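Local coordinates for putative peptidoglycan-binding/hydrolysing protein (Peptoclostridium difficile, PDB 5TV7) that probably binds bacterial cell-wall peptidoglycan through two putative peptidoglycan-binding regions, may take part in its hydrolysis, and holds glutamine hydroxamate in the crystal, at residues G28-Y33 / E60-E65; F24-Y29 / L125-Y130. All blocks are in the same frame, centred on the assembly; numbering follows the deposited sequence.

Interaction 1: G28-Y33 / E60-E65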
ATOM      1  N   GLY A  28       2.348   8.805  -8.343  1.00 41.56           N
ATOM      2  CA  GLY A  28       0.929   8.891  -8.639  1.00 41.67           C
ATOM      3  C   GLY A  28       0.324  10.090  -7.950  1.00 43.69           C
ATOM      4  O   GLY A  28       1.044  11.007  -7.544  1.00 44.71           O
ATOM      5  N   TYR A  29      -0.996  10.079  -7.801  1.00 43.85           N
ATOM      6  CA  TYR A  29      -1.717  11.192  -7.196  1.00 45.56           C
ATOM      7  C   TYR A  29      -2.539  10.779  -5.975  1.00 45.03           C
ATOM      8  O   TYR A  29      -3.142   9.699  -5.950  1.00 42.38           O
ATOM      9  CB  TYR A  29      -2.618  11.847  -8.252  1.00 49.01           C
ATOM     10  CG  TYR A  29      -1.815  12.510  -9.346  1.00 51.90           C
ATOM     11  CD1 TYR A  29      -1.340  11.778 -10.438  1.00 52.13           C
ATOM     12  CD2 TYR A  29      -1.488  13.862  -9.270  1.00 55.21           C
ATOM     13  CE1 TYR A  29      -0.581  12.383 -11.428  1.00 55.15           C
ATOM     14  CE2 TYR A  29      -0.727  14.476 -10.255  1.00 58.44           C
ATOM     15  CZ  TYR A  29      -0.278  13.732 -11.331  1.00 58.09           C
ATOM     16  OH  TYR A  29       0.478  14.340 -12.302  1.00 63.33           O
ATOM     17  N   ILE A  30      -2.541  11.643  -4.963  1.00 46.51           N
ATOM     18  CA  ILE A  30      -3.315  11.438  -3.749  1.00 46.58           C
ATOM     19  C   ILE A  30      -4.626  12.176  -3.932  1.00 49.70           C
ATOM     20  O   ILE A  30      -4.640  13.353  -4.291  1.00 53.33           O
ATOM     21  CB  ILE A  30      -2.614  12.005  -2.494  1.00 48.29           C
ATOM     22  CG1 ILE A  30      -1.231  11.372  -2.306  1.00 46.19           C
ATOM     23  CG2 ILE A  30      -3.473  11.771  -1.249  1.00 48.55           C
ATOM     24  CD1 ILE A  30      -0.436  11.979  -1.161  1.00 47.72           C
ATOM     25  N   TYR A  31      -5.723  11.473  -3.690  1.00 49.92           N
ATOM     26  CA  TYR A  31      -7.062  12.024  -3.788  1.00 51.82           C
ATOM     27  C   TYR A  31      -7.776  11.806  -2.477  1.00 52.13           C
ATOM     28  O   TYR A  31      -7.399  10.937  -1.693  1.00 49.00           O
ATOM     29  CB  TYR A  31      -7.873  11.266  -4.848  1.00 51.85           C
ATOM     30  CG  TYR A  31      -7.395  11.430  -6.262  1.00 52.68           C
ATOM     31  CD1 TYR A  31      -7.825  12.509  -7.034  1.00 56.01           C
ATOM     32  CD2 TYR A  31      -6.528  10.502  -6.844  1.00 49.59           C
ATOM     33  CE1 TYR A  31      -7.400  12.667  -8.341  1.00 57.21           C
ATOM     34  CE2 TYR A  31      -6.099  10.656  -8.152  1.00 51.07           C
ATOM     35  CZ  TYR A  31      -6.534  11.741  -8.891  1.00 54.79           C
ATOM     36  OH  TYR A  31      -6.117  11.915 -10.184  1.00 58.52           O
ATOM     37  N   THR A  32      -8.800  12.610  -2.238  1.00 55.20           N
ATOM     38  CA  THR A  32      -9.685  12.390  -1.118  1.00 56.17           C
ATOM     39  C   THR A  32     -10.783  11.530  -1.741  1.00 56.69           C
ATOM     40  O   THR A  32     -10.972  11.555  -2.970  1.00 56.10           O
ATOM     41  CB  THR A  32     -10.285  13.691  -0.570  1.00 60.58           C
ATOM     42  OG1 THR A  32     -10.964  14.378  -1.622  1.00 63.20           O
ATOM     43  CG2 THR A  32      -9.193  14.592   0.007  1.00 61.79           C
ATOM     44  N   TYR A  33     -11.495  10.773  -0.911  1.00 56.29           N
ATOM     45  CA  TYR A  33     -12.572   9.917  -1.399  1.00 58.00           C
ATOM     46  C   TYR A  33     -13.585  10.709  -2.241  1.00 62.58           C
ATOM     47  O   TYR A  33     -13.984  10.258  -3.314  1.00 62.35           O
ATOM     48  CB  TYR A  33     -13.246   9.191  -0.227  1.00 58.88           C
ATOM     49  CG  TYR A  33     -14.447   8.349  -0.600  1.00 60.58           C
ATOM     50  CD1 TYR A  33     -14.326   7.281  -1.484  1.00 59.63           C
ATOM     51  CD2 TYR A  33     -15.697   8.591  -0.027  1.00 64.93           C
ATOM     52  CE1 TYR A  33     -15.421   6.499  -1.816  1.00 62.26           C
ATOM     53  CE2 TYR A  33     -16.802   7.815  -0.353  1.00 66.52           C
ATOM     54  CZ  TYR A  33     -16.659   6.769  -1.244  1.00 65.51           C
ATOM     55  OH  TYR A  33     -17.750   5.995  -1.563  1.00 68.67           O
ATOM     56  N   GLU A  60      -8.047   9.410   2.433  1.00 53.64           N
ATOM     57  CA  GLU A  60      -7.020   9.542   1.406  1.00 53.75           C
ATOM     58  C   GLU A  60      -6.820   8.249   0.645  1.00 48.43           C
ATOM     59  O   GLU A  60      -6.786   7.169   1.237  1.00 47.75           O
ATOM     60  CB  GLU A  60      -5.690   9.990   1.990  1.00 57.58           C
ATOM     61  CG  GLU A  60      -5.694  11.440   2.446  1.00 65.77           C
ATOM     62  CD  GLU A  60      -4.301  11.958   2.746  1.00 70.88           C
ATOM     63  OE1 GLU A  60      -3.348  11.140   2.767  1.00 72.67           O
ATOM     64  OE2 GLU A  60      -4.158  13.189   2.943  1.00 76.78           O
ATOM     65  N   ILE A  61      -6.699   8.377  -0.671  1.00 44.71           N
ATOM     66  CA  ILE A  61      -6.441   7.251  -1.545  1.00 42.74           C
ATOM     67  C   ILE A  61      -5.324   7.679  -2.474  1.00 42.06           C
ATOM     68  O   ILE A  61      -5.400   8.751  -3.080  1.00 43.68           O
ATOM     69  CB  ILE A  61      -7.671   6.864  -2.406  1.00 44.36           C
ATOM     70  CG1 ILE A  61      -8.934   6.727  -1.536  1.00 45.67           C
ATOM     71  CG2 ILE A  61      -7.382   5.572  -3.173  1.00 42.86           C
ATOM     72  CD1 ILE A  61     -10.212   6.624  -2.325  1.00 47.66           C
ATOM     73  N   PHE A  62      -4.277   6.864  -2.565  1.00 39.66           N
ATOM     74  CA  PHE A  62      -3.170   7.140  -3.479  1.00 39.20           C
ATOM     75  C   PHE A  62      -3.368   6.281  -4.717  1.00 38.34           C
ATOM     76  O   PHE A  62      -3.532   5.055  -4.620  1.00 36.88           O
ATOM     77  CB  PHE A  62      -1.815   6.867  -2.824  1.00 39.06           C
ATOM     78  CG  PHE A  62      -0.644   7.003  -3.768  1.00 39.16           C
ATOM     79  CD1 PHE A  62      -0.215   8.255  -4.199  1.00 41.18           C
ATOM     80  CD2 PHE A  62       0.042   5.880  -4.209  1.00 38.77           C
ATOM     81  CE1 PHE A  62       0.869   8.378  -5.061  1.00 41.77           C
ATOM     82  CE2 PHE A  62       1.122   5.996  -5.076  1.00 40.11           C
ATOM     83  CZ  PHE A  62       1.536   7.247  -5.498  1.00 41.43           C
ATOM     84  N   VAL A  63      -3.366   6.937  -5.876  1.00 39.40           N
ATOM     85  CA  VAL A  63      -3.571   6.281  -7.156  1.00 39.53           C
ATOM     86  C   VAL A  63      -2.272   6.331  -7.936  1.00 40.14           C
ATOM     87  O   VAL A  63      -1.855   7.405  -8.364  1.00 39.81           O
ATOM     88  CB  VAL A  63      -4.669   6.990  -7.968  1.00 41.87           C
ATOM     89  CG1 VAL A  63      -4.844   6.331  -9.329  1.00 43.53           C
ATOM     90  CG2 VAL A  63      -5.977   6.998  -7.190  1.00 41.39           C
ATOM     91  N   PRO A  64      -1.619   5.170  -8.120  1.00 40.96           N
ATOM     92  CA  PRO A  64      -0.374   5.174  -8.876  1.00 43.79           C
ATOM     93  C   PRO A  64      -0.595   5.411 -10.369  1.00 49.08           C
ATOM     94  O   PRO A  64      -1.674   5.125 -10.895  1.00 47.77           O
ATOM     95  CB  PRO A  64       0.210   3.782  -8.622  1.00 42.22           C
ATOM     96  CG  PRO A  64      -0.923   2.944  -8.197  1.00 40.58           C
ATOM     97  CD  PRO A  64      -2.000   3.823  -7.659  1.00 38.91           C
ATOM     98  N   GLU A  65       0.424   5.957 -11.028  1.00 55.20           N
ATOM     99  CA  GLU A  65       0.364   6.200 -12.469  1.00 62.85           C
ATOM    100  C   GLU A  65       0.258   4.875 -13.253  1.00 65.93           C
ATOM    101  O   GLU A  65      -0.243   4.867 -14.384  1.00 69.24           O
ATOM    102  CB  GLU A  65       1.566   7.039 -12.937  1.00 68.55           C
ATOM    103  CG  GLU A  65       2.931   6.378 -12.753  1.00 72.88           C
ATOM    104  CD  GLU A  65       4.112   7.306 -13.040  1.00 81.55           C
ATOM    105  OE1 GLU A  65       5.264   6.816 -12.988  1.00 87.52           O
ATOM    106  OE2 GLU A  65       3.910   8.521 -13.307  1.00 86.08           O
TER
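Strands 26-32 and 60-64 pair antiparallel at one side of a five-stranded sheet, and four backbone hydrogen bonds join them in two hydrogen-bonded pairs. Tyr-29 exchanges bonds with Val-63, and Tyr-31 does so with Ile-61. The Tyr-31 N to Ile-61 O bond, 2.8 Å long, is almost straight at 176°. The donor Tyr-29 N stands tilted from the carbonyl plane of Val-63, 2.9 Å from its O. At the non-hydrogen-bonded pair of Gly-28 with Pro-64, the chains come so close that Gly-28 CA lies 3.2 Å from Val-63 O; a residue without a side chain suits this place, since a CB would collide with that oxygen.

Strand 60-64 is the outermost strand on its side of the sheet, with strand 26-32 between it and strand 78-87, and the side chains of Tyr-29 to Thr-32 and of Glu-60 to Val-63 alternate between the faces. On one face, Phe-62 has CG anti to its backbone N (chi1 174°), which lays the ring beside Gly-28, with CZ 3.3 Å from Gly-28 N. Ile-30 meets the edge of this ring, its CG1 being 3.8 Å from Phe-62 CD1, and Tyr-82 packs edge-to-face with Phe-62. On the other face, Tyr-31 CD2 rests 3.6 Å from Val-63 CG2. Branched Val-63 and Ile-61 both also touch Ile-40 of helix 38-46, while the Tyr-31 hydroxyl hydrogen-bonds to Glu-72.

Interaction 2: F24-Y29 / L125-Y130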
ATOM      1  N   PHE A  24      11.940   1.292  -8.448  1.00 48.57           N
ATOM      2  CA  PHE A  24      11.792   1.298  -6.977  1.00 45.31           C
ATOM      3  C   PHE A  24      11.026   2.529  -6.455  1.00 43.71           C
ATOM      4  O   PHE A  24      10.827   2.684  -5.252  1.00 42.15           O
ATOM      5  CB  PHE A  24      13.148   1.181  -6.297  1.00 45.44           C
ATOM      6  CG  PHE A  24      13.816  -0.146  -6.514  1.00 46.16           C
ATOM      7  CD1 PHE A  24      13.568  -1.211  -5.657  1.00 44.61           C
ATOM      8  CD2 PHE A  24      14.703  -0.335  -7.568  1.00 47.95           C
ATOM      9  CE1 PHE A  24      14.187  -2.440  -5.848  1.00 45.50           C
ATOM     10  CE2 PHE A  24      15.326  -1.564  -7.761  1.00 48.67           C
ATOM     11  CZ  PHE A  24      15.074  -2.613  -6.896  1.00 46.84           C
ATOM     12  N   THR A  25      10.581   3.386  -7.367  1.00 43.63           N
ATOM     13  CA  THR A  25       9.832   4.583  -7.014  1.00 42.83           C
ATOM     14  C   THR A  25       8.371   4.400  -7.383  1.00 41.12           C
ATOM     15  O   THR A  25       8.078   3.935  -8.469  1.00 43.29           O
ATOM     16  CB  THR A  25      10.411   5.797  -7.758  1.00 44.37           C
ATOM     17  OG1 THR A  25      11.774   5.969  -7.364  1.00 46.31           O
ATOM     18  CG2 THR A  25       9.625   7.070  -7.462  1.00 44.73           C
ATOM     19  N   LEU A  26       7.453   4.749  -6.477  1.00 39.27           N
ATOM     20  CA  LEU A  26       6.024   4.643  -6.770  1.00 38.15           C
ATOM     21  C   LEU A  26       5.418   6.038  -6.817  1.00 39.08           C
ATOM     22  O   LEU A  26       5.251   6.694  -5.785  1.00 38.97           O
ATOM     23  CB  LEU A  26       5.280   3.771  -5.745  1.00 35.59           C
ATOM     24  CG  LEU A  26       3.849   3.418  -6.167  1.00 35.40           C
ATOM     25  CD1 LEU A  26       3.836   2.467  -7.372  1.00 35.95           C
ATOM     26  CD2 LEU A  26       3.079   2.805  -5.007  1.00 34.57           C
ATOM     27  N   SER A  27       5.068   6.468  -8.024  1.00 40.37           N
ATOM     28  CA  SER A  27       4.515   7.783  -8.249  1.00 42.88           C
ATOM     29  C   SER A  27       3.064   7.732  -8.651  1.00 41.02           C
ATOM     30  O   SER A  27       2.615   6.767  -9.248  1.00 41.53           O
ATOM     31  CB  SER A  27       5.320   8.491  -9.333  1.00 46.76           C
ATOM     32  OG  SER A  27       6.654   8.664  -8.896  1.00 50.09           O
ATOM     33  N   GLY A  28       2.348   8.805  -8.343  1.00 41.56           N
ATOM     34  CA  GLY A  28       0.929   8.891  -8.639  1.00 41.67           C
ATOM     35  C   GLY A  28       0.324  10.090  -7.950  1.00 43.69           C
ATOM     36  O   GLY A  28       1.044  11.007  -7.544  1.00 44.71           O
ATOM     37  N   TYR A  29      -0.996  10.079  -7.801  1.00 43.85           N
ATOM     38  CA  TYR A  29      -1.717  11.192  -7.196  1.00 45.56           C
ATOM     39  C   TYR A  29      -2.539  10.779  -5.975  1.00 45.03           C
ATOM     40  O   TYR A  29      -3.142   9.699  -5.950  1.00 42.38           O
ATOM     41  CB  TYR A  29      -2.618  11.847  -8.252  1.00 49.01           C
ATOM     42  CG  TYR A  29      -1.815  12.510  -9.346  1.00 51.90           C
ATOM     43  CD1 TYR A  29      -1.340  11.778 -10.438  1.00 52.13           C
ATOM     44  CD2 TYR A  29      -1.488  13.862  -9.270  1.00 55.21           C
ATOM     45  CE1 TYR A  29      -0.581  12.383 -11.428  1.00 55.15           C
ATOM     46  CE2 TYR A  29      -0.727  14.476 -10.255  1.00 58.44           C
ATOM     47  CZ  TYR A  29      -0.278  13.732 -11.331  1.00 58.09           C
ATOM     48  OH  TYR A  29       0.478  14.340 -12.302  1.00 63.33           O
ATOM     49  N   LEU A 125       3.456  -3.524  -1.751  1.00 28.36           N
ATOM     50  CA  LEU A 125       2.820  -4.557  -2.589  1.00 28.56           C
ATOM     51  C   LEU A 125       2.585  -4.004  -3.995  1.00 30.01           C
ATOM     52  O   LEU A 125       2.847  -4.688  -4.996  1.00 29.29           O
ATOM     53  CB  LEU A 125       1.514  -5.036  -1.971  1.00 28.13           C
ATOM     54  CG  LEU A 125       1.633  -5.867  -0.704  1.00 28.67           C
ATOM     55  CD1 LEU A 125       0.292  -5.948   0.013  1.00 29.65           C
ATOM     56  CD2 LEU A 125       2.148  -7.262  -1.028  1.00 29.35           C
ATOM     57  N   THR A 126       2.144  -2.749  -4.071  1.00 29.74           N
ATOM     58  CA  THR A 126       1.923  -2.118  -5.371  1.00 30.96           C
ATOM     59  C   THR A 126       3.235  -2.004  -6.180  1.00 32.69           C
ATOM     60  O   THR A 126       3.222  -2.231  -7.389  1.00 33.10           O
ATOM     61  CB  THR A 126       1.216  -0.766  -5.235  1.00 30.60           C
ATOM     62  OG1 THR A 126      -0.021  -0.958  -4.537  1.00 29.95           O
ATOM     63  CG2 THR A 126       0.929  -0.179  -6.591  1.00 33.30           C
ATOM     64  N   LEU A 127       4.354  -1.686  -5.516  1.00 32.88           N
ATOM     65  CA  LEU A 127       5.665  -1.639  -6.194  1.00 34.84           C
ATOM     66  C   LEU A 127       6.068  -2.984  -6.787  1.00 34.79           C
ATOM     67  O   LEU A 127       6.769  -3.025  -7.791  1.00 37.86           O
ATOM     68  CB  LEU A 127       6.779  -1.191  -5.248  1.00 34.91           C
ATOM     69  CG  LEU A 127       6.937   0.292  -4.989  1.00 35.69           C
ATOM     70  CD1 LEU A 127       7.904   0.516  -3.838  1.00 36.26           C
ATOM     71  CD2 LEU A 127       7.424   0.987  -6.258  1.00 37.05           C
ATOM     72  N   LEU A 128       5.651  -4.068  -6.148  1.00 32.88           N
ATOM     73  CA  LEU A 128       5.967  -5.418  -6.613  1.00 33.85           C
ATOM     74  C   LEU A 128       4.989  -5.939  -7.645  1.00 34.16           C
ATOM     75  O   LEU A 128       5.099  -7.091  -8.074  1.00 37.56           O
ATOM     76  CB  LEU A 128       6.049  -6.374  -5.437  1.00 33.76           C
ATOM     77  CG  LEU A 128       7.160  -6.024  -4.456  1.00 34.90           C
ATOM     78  CD1 LEU A 128       7.140  -7.013  -3.307  1.00 36.11           C
ATOM     79  CD2 LEU A 128       8.522  -6.020  -5.145  1.00 36.56           C
ATOM     80  N   GLY A 129       4.022  -5.095  -8.014  1.00 33.36           N
ATOM     81  CA  GLY A 129       3.055  -5.391  -9.045  1.00 32.92           C
ATOM     82  C   GLY A 129       1.661  -5.787  -8.609  1.00 32.29           C
ATOM     83  O   GLY A 129       0.789  -5.938  -9.461  1.00 31.63           O
ATOM     84  N   TYR A 130       1.430  -5.956  -7.304  1.00 31.53           N
ATOM     85  CA  TYR A 130       0.110  -6.392  -6.826  1.00 30.63           C
ATOM     86  C   TYR A 130      -0.921  -5.290  -6.984  1.00 32.76           C
ATOM     87  O   TYR A 130      -0.622  -4.089  -6.851  1.00 32.51           O
ATOM     88  CB  TYR A 130       0.178  -6.926  -5.383  1.00 29.58           C
ATOM     89  CG  TYR A 130       1.082  -8.131  -5.315  1.00 29.55           C
ATOM     90  CD1 TYR A 130       0.599  -9.415  -5.609  1.00 29.78           C
ATOM     91  CD2 TYR A 130       2.443  -7.983  -5.069  1.00 29.73           C
ATOM     92  CE1 TYR A 130       1.445 -10.515  -5.609  1.00 29.62           C
ATOM     93  CE2 TYR A 130       3.293  -9.078  -5.071  1.00 30.40           C
ATOM     94  CZ  TYR A 130       2.787 -10.334  -5.343  1.00 30.01           C
ATOM     95  OH  TYR A 130       3.651 -11.389  -5.354  1.00 30.99           O
TER
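Leu-26, near the start of strand 26-32, packs against Thr-126 and Leu-127 in the last turn of helix 116-127, joining the sheet to the helix. The tight part centres on two leucines: Leu-127 CD2 comes 3.6 Å from Leu-26 CB and 3.7 Å from the backbone carbon Thr-25 C. The Leu-127 side chain starts off beside the strand, but with CG anti to its own carbonyl carbon (chi1 -81°) and an extended chi2, its methyl groups swing in against it.

Leu-26 starts out toward the helix, and CG anti to its backbone N (chi1 -169°) brings its fork to Thr-126, whose CG2 is 4.0 Å from both CD1 and CD2 of the leucine. Threonine suits this helix position because its methyl faces the leucine while OG1 hydrogen-bonds back to Gln-122 O within the helix.

Packing is looser at the Phe-24 end. Leu-127 CD1 lies 3.9 Å from the backbone oxygen Phe-24 O, whereas the Phe-24 side chain leaves the backbone pointing away from the helix segment and touches Pro-175. Phe-24, Thr-25, Thr-126 and Leu-127 are all partly exposed, in contrast to buried Leu-26. Just beyond the contact, Gly-129 ends the helix in a Schellman motif; glycine suits its positive phi, where a CB would jam against Leu-128 O. With methyls and methylenes doing most of the touching, the chemistry implies an association held by burial of apolar surface, without directional bonds between the two segments.

In the fold
From the N terminus, the chain enters strand 26-32, which serves both interactions. Interaction 1 closes the shorter loop: after helix 38-46 the chain returns as strand 60-64 along one edge of 26-32. It then adds strands 78-87, 92-96 and 100-104 on the other side before reaching helix 116-127, whose end comes back to the start of 26-32 in interaction 2. The longer closure thus spans the shorter one and ties the sheet to the helical C-terminal part. Their centres are 12 Å apart, bridged by Phe-62 CE2 at 3.7 Å from Leu-26 CD2, and by a probable hydrogen bond between Glu-65 N and Ser-27 O.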